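Local coordinates for protein aryl acylamidase (bacterium CSBL00001, PDB 4YJ6) that probably hydrolyses the amide bond of aryl acylamides, as a member of the amidase signature family of hydrolases, at residues I25-V30 with A61-R66; E29-T34 with E55-A60. All blocks are in the same frame, centred on the assembly; numbering follows the deposited sequence.

Contact 1 of 2, residues I25-V30 with A61-R66; sequences ISPREV and AALERR
E64 reaches from helix 53-69 across to the first turn of helix 27-45, passes the P27 ring and ends between S26 and R28. E64 CB lies 4.1 Å from P27 CD, the two side chains crossing at about a right angle. CG stands anti to the backbone N (chi1 175°), and with the next torsion also extended the chain runs straight out to S26, whose OG is 3.7 Å from E64 CG. At the tip the carboxylate divides its oxygens. E64 OE1 accepts a short bond of 2.6 Å from S26 OG, which arrives on the anti side and 30° out of the carboxylate plane. E64 OE2 takes the salt bridge from R28 NE at 2.9 Å; this N-H points almost straight at the oxygen, yet comes from above the carboxylate plane while the oxygen lies close to the plane of the guanidinium. With the planes 55° apart, NE alone makes the bond. A61 CB lies over one face of that guanidinium, toward the rim, 3.6 Å from R28 NH2; a methyl this small lets the arginine lie close. With E64 cut back to an alanine, R28 would probably lose this charge partner and the S26 hydroxyl one of its two partners. Beside this polar group, L63 CD1 touches P27 CG at 3.7 Å, a buried apolar patch to which A60 and I67 also contribute. P27 suits the first turn of a helix, having no N-H to satisfy. S26 stands just before it as a classic serine N-cap: S26 OG accepts from R28 N (3.1 Å) while donating to E64, so the carboxylate of the neighbouring helix steadies the capping hydroxyl.

Contact 2 of 2, residues E29-T34 with E55-A60; sequences EVVEST and EAREKA
V31 and R57 sit abreast where helix 27-45 and helix 53-69 run side by side, their CA atoms 6.6 Å apart. The valine splits its two methyls between the alanines of the facing helix: V31 CG1 rests against A56 CB at 4.0 Å, and V31 CG2 against A60 CB at 3.8 Å, one turn further on. CG1 also touches the aliphatic CG of R57. A branched valine suits the place because its two methyls can each meet one alanine methyl. Alongside this apolar seam the helices are joined by charge. R57 grips E32 side-on: R57 NE donates to E32 OE2 at 2.9 Å and R57 NH2 to E32 OE1 at 3.1 Å, both on the syn side of the carboxylate. The planes are only 21° apart, so the two groups meet edge to edge, and the paired bonds restrain either from turning. The glutamate gets there by bending at its second torsion (chi2 -63°), whereas R57 stretches out from CG to NE. The segments' axes pass 9.5 Å apart at 159°, making this a nearly antiparallel helix pair, with strand 48-51 lying between the two helices in sequence. Further out, D54, on the same helix, forms a salt bridge with R57 NH1 and so helps hold the guanidinium in place. I35 packs against the arginine as well. On the inner side L126 touches V31 and L128 touches A56, both from strand 126-131, which sets the pair against the three-stranded sheet. T34 touches L128 too, and T34 OG1 donates to V30 O of its own helix at 2.8 Å.

Both contacts belong to a single interface between helix 27-45 and helix 53-69, with centres about 7 Å apart. Because the helices run nearly antiparallel, the pairing moves in opposite senses along the chain: residues 25-30 meet the later segment 61-66, and residues 29-34 meet the earlier 55-60. The first segments overlap at E29 and V30, and the second ones follow directly on each other, with P27 and R28 touching A60 at the join. The two contacts thus form one continuous helix-helix interface, partly buried at the start of helix 27-45 in contact 1 and buried in contact 2, where the helix pair packs onto strand 126-131 of the three-stranded sheet at the edge of the chain.

Contact 1 of 2, residues I25-V30 with A61-R66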
loop_
_atom_site.group_PDB
_atom_site.type_symbol
_atom_site.label_atom_id
_atom_site.label_comp_id
_atom_site.label_asym_id
_atom_site.label_seq_id
_atom_site.Cartn_x
_atom_site.Cartn_y
_atom_site.Cartn_z
ATOM N N ILE A 25 -0.598 -7.910 29.043
ATOM C CA ILE A 25 0.761 -7.672 28.591
ATOM C C ILE A 25 0.972 -6.167 28.658
ATOM O O ILE A 25 0.064 -5.409 28.347
ATOM C CB ILE A 25 0.980 -8.183 27.137
ATOM C CG1 ILE A 25 2.460 -8.107 26.756
ATOM C CG2 ILE A 25 0.122 -7.400 26.134
ATOM C CD1 ILE A 25 2.760 -8.824 25.411
ATOM N N SER A 26 2.153 -5.746 29.092
ATOM C CA SER A 26 2.492 -4.325 29.123
ATOM C C SER A 26 2.881 -3.826 27.733
ATOM O O SER A 26 3.497 -4.551 26.989
ATOM C CB SER A 26 3.719 -4.106 30.011
ATOM O OG SER A 26 4.040 -2.704 30.039
ATOM N N PRO A 27 2.560 -2.552 27.421
ATOM C CA PRO A 27 3.112 -1.922 26.209
ATOM C C PRO A 27 4.635 -2.089 26.140
ATOM O O PRO A 27 5.178 -2.288 25.055
ATOM C CB PRO A 27 2.746 -0.454 26.380
ATOM C CG PRO A 27 1.552 -0.455 27.275
ATOM C CD PRO A 27 1.720 -1.628 28.197
ATOM N N ARG A 28 5.324 -2.013 27.280
ATOM C CA ARG A 28 6.768 -2.233 27.267
ATOM C C ARG A 28 7.124 -3.586 26.682
ATOM O O ARG A 28 8.084 -3.710 25.933
ATOM C CB ARG A 28 7.354 -2.172 28.686
ATOM C CG ARG A 28 7.187 -0.837 29.427
ATOM C CD ARG A 28 7.894 -0.983 30.777
ATOM N NE ARG A 28 7.835 0.186 31.657
ATOM C CZ ARG A 28 8.758 1.143 31.697
ATOM N NH1 ARG A 28 9.821 1.094 30.858
ATOM N NH2 ARG A 28 8.625 2.137 32.599
ATOM N N GLU A 29 6.354 -4.623 27.036
ATOM C CA GLU A 29 6.685 -5.952 26.594
ATOM C C GLU A 29 6.314 -6.099 25.111
ATOM O O GLU A 29 7.002 -6.755 24.362
ATOM C CB GLU A 29 5.967 -7.011 27.434
ATOM C CG GLU A 29 6.377 -8.395 27.031
ATOM C CD GLU A 29 5.722 -9.493 27.865
ATOM O OE1 GLU A 29 5.798 -10.686 27.441
ATOM O OE2 GLU A 29 5.135 -9.166 28.930
ATOM N N VAL A 30 5.244 -5.445 24.685
ATOM C CA VAL A 30 4.923 -5.459 23.253
ATOM C C VAL A 30 6.108 -4.897 22.469
ATOM O O VAL A 30 6.521 -5.456 21.462
ATOM C CB VAL A 30 3.680 -4.623 22.937
ATOM C CG1 VAL A 30 3.515 -4.578 21.400
ATOM C CG2 VAL A 30 2.430 -5.242 23.597
ATOM N N ALA A 61 6.410 3.386 27.931
ATOM C CA ALA A 61 6.426 3.686 29.398
ATOM C C ALA A 61 5.300 4.623 29.784
ATOM O O ALA A 61 4.646 4.444 30.807
ATOM C CB ALA A 61 7.800 4.279 29.845
ATOM N N ALA A 62 5.056 5.635 28.954
ATOM C CA ALA A 62 4.005 6.603 29.236
ATOM C C ALA A 62 2.622 5.943 29.084
ATOM O O ALA A 62 1.705 6.211 29.859
ATOM C CB ALA A 62 4.150 7.826 28.299
ATOM N N LEU A 63 2.490 5.066 28.092
ATOM C CA LEU A 63 1.207 4.384 27.862
ATOM C C LEU A 63 0.939 3.443 29.032
ATOM O O LEU A 63 -0.191 3.349 29.564
ATOM C CB LEU A 63 1.293 3.584 26.558
ATOM C CG LEU A 63 0.026 3.350 25.713
ATOM C CD1 LEU A 63 0.112 2.044 24.915
ATOM C CD2 LEU A 63 -1.343 3.563 26.356
ATOM N N GLU A 64 1.995 2.765 29.460
ATOM C CA GLU A 64 1.864 1.847 30.584
ATOM C C GLU A 64 1.410 2.619 31.821
ATOM O O GLU A 64 0.516 2.154 32.553
ATOM C CB GLU A 64 3.183 1.145 30.849
ATOM C CG GLU A 64 3.145 0.251 32.112
ATOM C CD GLU A 64 4.512 -0.286 32.467
ATOM O OE1 GLU A 64 4.786 -1.473 32.185
ATOM O OE2 GLU A 64 5.325 0.488 33.034
ATOM N N ARG A 65 1.993 3.801 32.046
ATOM C CA ARG A 65 1.584 4.582 33.219
ATOM C C ARG A 65 0.109 4.975 33.136
ATOM O O ARG A 65 -0.623 4.851 34.110
ATOM C CB ARG A 65 2.460 5.815 33.392
ATOM C CG ARG A 65 2.197 6.527 34.737
ATOM C CD ARG A 65 2.701 8.012 34.743
ATOM N NE ARG A 65 2.028 8.797 33.714
ATOM C CZ ARG A 65 0.774 9.236 33.797
ATOM N NH1 ARG A 65 0.055 9.018 34.882
ATOM N NH2 ARG A 65 0.228 9.900 32.794
ATOM N N ARG A 66 -0.350 5.432 31.971
ATOM C CA ARG A 66 -1.745 5.793 31.818
ATOM C C ARG A 66 -2.672 4.592 32.042
ATOM O O ARG A 66 -3.709 4.725 32.686
ATOM C CB ARG A 66 -2.008 6.398 30.443
ATOM C CG ARG A 66 -1.440 7.821 30.325
ATOM C CD ARG A 66 -1.872 8.451 29.005
ATOM N NE ARG A 66 -0.985 8.065 27.909
ATOM C CZ ARG A 66 -1.376 7.619 26.716
ATOM N NH1 ARG A 66 -2.675 7.437 26.419
ATOM N NH2 ARG A 66 -0.440 7.354 25.807
#

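Contact 2 of 2, residues E29-T34 with E55-A60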
loop_
_atom_site.group_PDB
_atom_site.type_symbol
_atom_site.label_atom_id
_atom_site.label_comp_id
_atom_site.label_asym_id
_atom_site.label_seq_id
_atom_site.Cartn_x
_atom_site.Cartn_y
_atom_site.Cartn_z
ATOM N N GLU A 29 6.354 -4.623 27.036
ATOM C CA GLU A 29 6.685 -5.952 26.594
ATOM C C GLU A 29 6.314 -6.099 25.111
ATOM O O GLU A 29 7.002 -6.755 24.362
ATOM C CB GLU A 29 5.967 -7.011 27.434
ATOM C CG GLU A 29 6.377 -8.395 27.031
ATOM C CD GLU A 29 5.722 -9.493 27.865
ATOM O OE1 GLU A 29 5.798 -10.686 27.441
ATOM O OE2 GLU A 29 5.135 -9.166 28.930
ATOM N N VAL A 30 5.244 -5.445 24.685
ATOM C CA VAL A 30 4.923 -5.459 23.253
ATOM C C VAL A 30 6.108 -4.897 22.469
ATOM O O VAL A 30 6.521 -5.456 21.462
ATOM C CB VAL A 30 3.680 -4.623 22.937
ATOM C CG1 VAL A 30 3.515 -4.578 21.400
ATOM C CG2 VAL A 30 2.430 -5.242 23.597
ATOM N N VAL A 31 6.669 -3.781 22.926
ATOM C CA VAL A 31 7.779 -3.167 22.175
ATOM C C VAL A 31 9.006 -4.088 22.171
ATOM O O VAL A 31 9.600 -4.326 21.122
ATOM C CB VAL A 31 8.137 -1.813 22.761
ATOM C CG1 VAL A 31 9.453 -1.281 22.210
ATOM C CG2 VAL A 31 6.959 -0.831 22.522
ATOM N N GLU A 32 9.406 -4.615 23.337
ATOM C CA GLU A 32 10.645 -5.416 23.361
ATOM C C GLU A 32 10.483 -6.701 22.561
ATOM O O GLU A 32 11.397 -7.136 21.880
ATOM C CB GLU A 32 11.063 -5.747 24.805
ATOM C CG GLU A 32 11.300 -4.531 25.686
ATOM C CD GLU A 32 12.452 -3.613 25.217
ATOM O OE1 GLU A 32 13.288 -4.011 24.367
ATOM O OE2 GLU A 32 12.511 -2.467 25.748
ATOM N N SER A 33 9.302 -7.305 22.629
ATOM C CA SER A 33 9.044 -8.536 21.891
ATOM C C SER A 33 8.971 -8.284 20.389
ATOM O O SER A 33 9.350 -9.152 19.599
ATOM C CB SER A 33 7.750 -9.183 22.360
ATOM O OG SER A 33 7.855 -9.609 23.711
ATOM N N THR A 34 8.491 -7.110 19.997
ATOM C CA THR A 34 8.437 -6.771 18.568
ATOM C C THR A 34 9.859 -6.514 18.078
ATOM O O THR A 34 10.240 -6.905 16.986
ATOM C CB THR A 34 7.551 -5.537 18.297
ATOM O OG1 THR A 34 6.216 -5.830 18.722
ATOM C CG2 THR A 34 7.505 -5.208 16.783
ATOM N N GLU A 55 12.367 5.582 21.072
ATOM C CA GLU A 55 11.168 6.390 21.085
ATOM C C GLU A 55 9.976 5.530 21.454
ATOM O O GLU A 55 9.099 5.954 22.221
ATOM C CB GLU A 55 10.915 7.033 19.722
ATOM C CG GLU A 55 9.768 8.026 19.789
ATOM C CD GLU A 55 9.460 8.679 18.469
ATOM O OE1 GLU A 55 10.275 9.528 18.038
ATOM O OE2 GLU A 55 8.423 8.327 17.866
ATOM N N ALA A 56 9.909 4.353 20.837
ATOM C CA ALA A 56 8.848 3.431 21.126
ATOM C C ALA A 56 8.868 3.036 22.594
ATOM O O ALA A 56 7.797 2.923 23.196
ATOM C CB ALA A 56 8.939 2.214 20.249
ATOM N N ARG A 57 10.059 2.829 23.166
ATOM C CA ARG A 57 10.165 2.480 24.612
ATOM C C ARG A 57 9.641 3.601 25.495
ATOM O O ARG A 57 8.950 3.350 26.505
ATOM C CB ARG A 57 11.616 2.154 25.003
ATOM C CG ARG A 57 12.135 0.887 24.344
ATOM C CD ARG A 57 13.637 0.721 24.583
ATOM N NE ARG A 57 14.088 -0.626 24.230
ATOM C CZ ARG A 57 15.117 -0.900 23.446
ATOM N NH1 ARG A 57 15.818 0.073 22.877
ATOM N NH2 ARG A 57 15.425 -2.160 23.197
ATOM N N GLU A 58 9.962 4.843 25.125
ATOM C CA GLU A 58 9.482 6.017 25.856
ATOM C C GLU A 58 7.985 6.115 25.793
ATOM O O GLU A 58 7.317 6.314 26.809
ATOM C CB GLU A 58 10.087 7.300 25.258
ATOM C CG GLU A 58 11.592 7.344 25.389
ATOM C CD GLU A 58 12.173 8.523 24.639
ATOM O OE1 GLU A 58 12.074 9.670 25.177
ATOM O OE2 GLU A 58 12.706 8.302 23.512
ATOM N N LYS A 59 7.438 5.914 24.590
ATOM C CA LYS A 59 5.995 5.996 24.432
ATOM C C LYS A 59 5.354 4.859 25.201
ATOM O O LYS A 59 4.303 5.044 25.797
ATOM C CB LYS A 59 5.581 5.894 22.965
ATOM C CG LYS A 59 6.031 7.063 22.077
ATOM C CD LYS A 59 5.356 8.340 22.455
ATOM C CE LYS A 59 5.726 9.462 21.459
ATOM N NZ LYS A 59 4.602 10.411 21.359
ATOM N N ALA A 60 5.973 3.680 25.165
ATOM C CA ALA A 60 5.384 2.533 25.879
ATOM C C ALA A 60 5.349 2.781 27.382
ATOM O O ALA A 60 4.384 2.393 28.052
ATOM C CB ALA A 60 6.163 1.274 25.586
#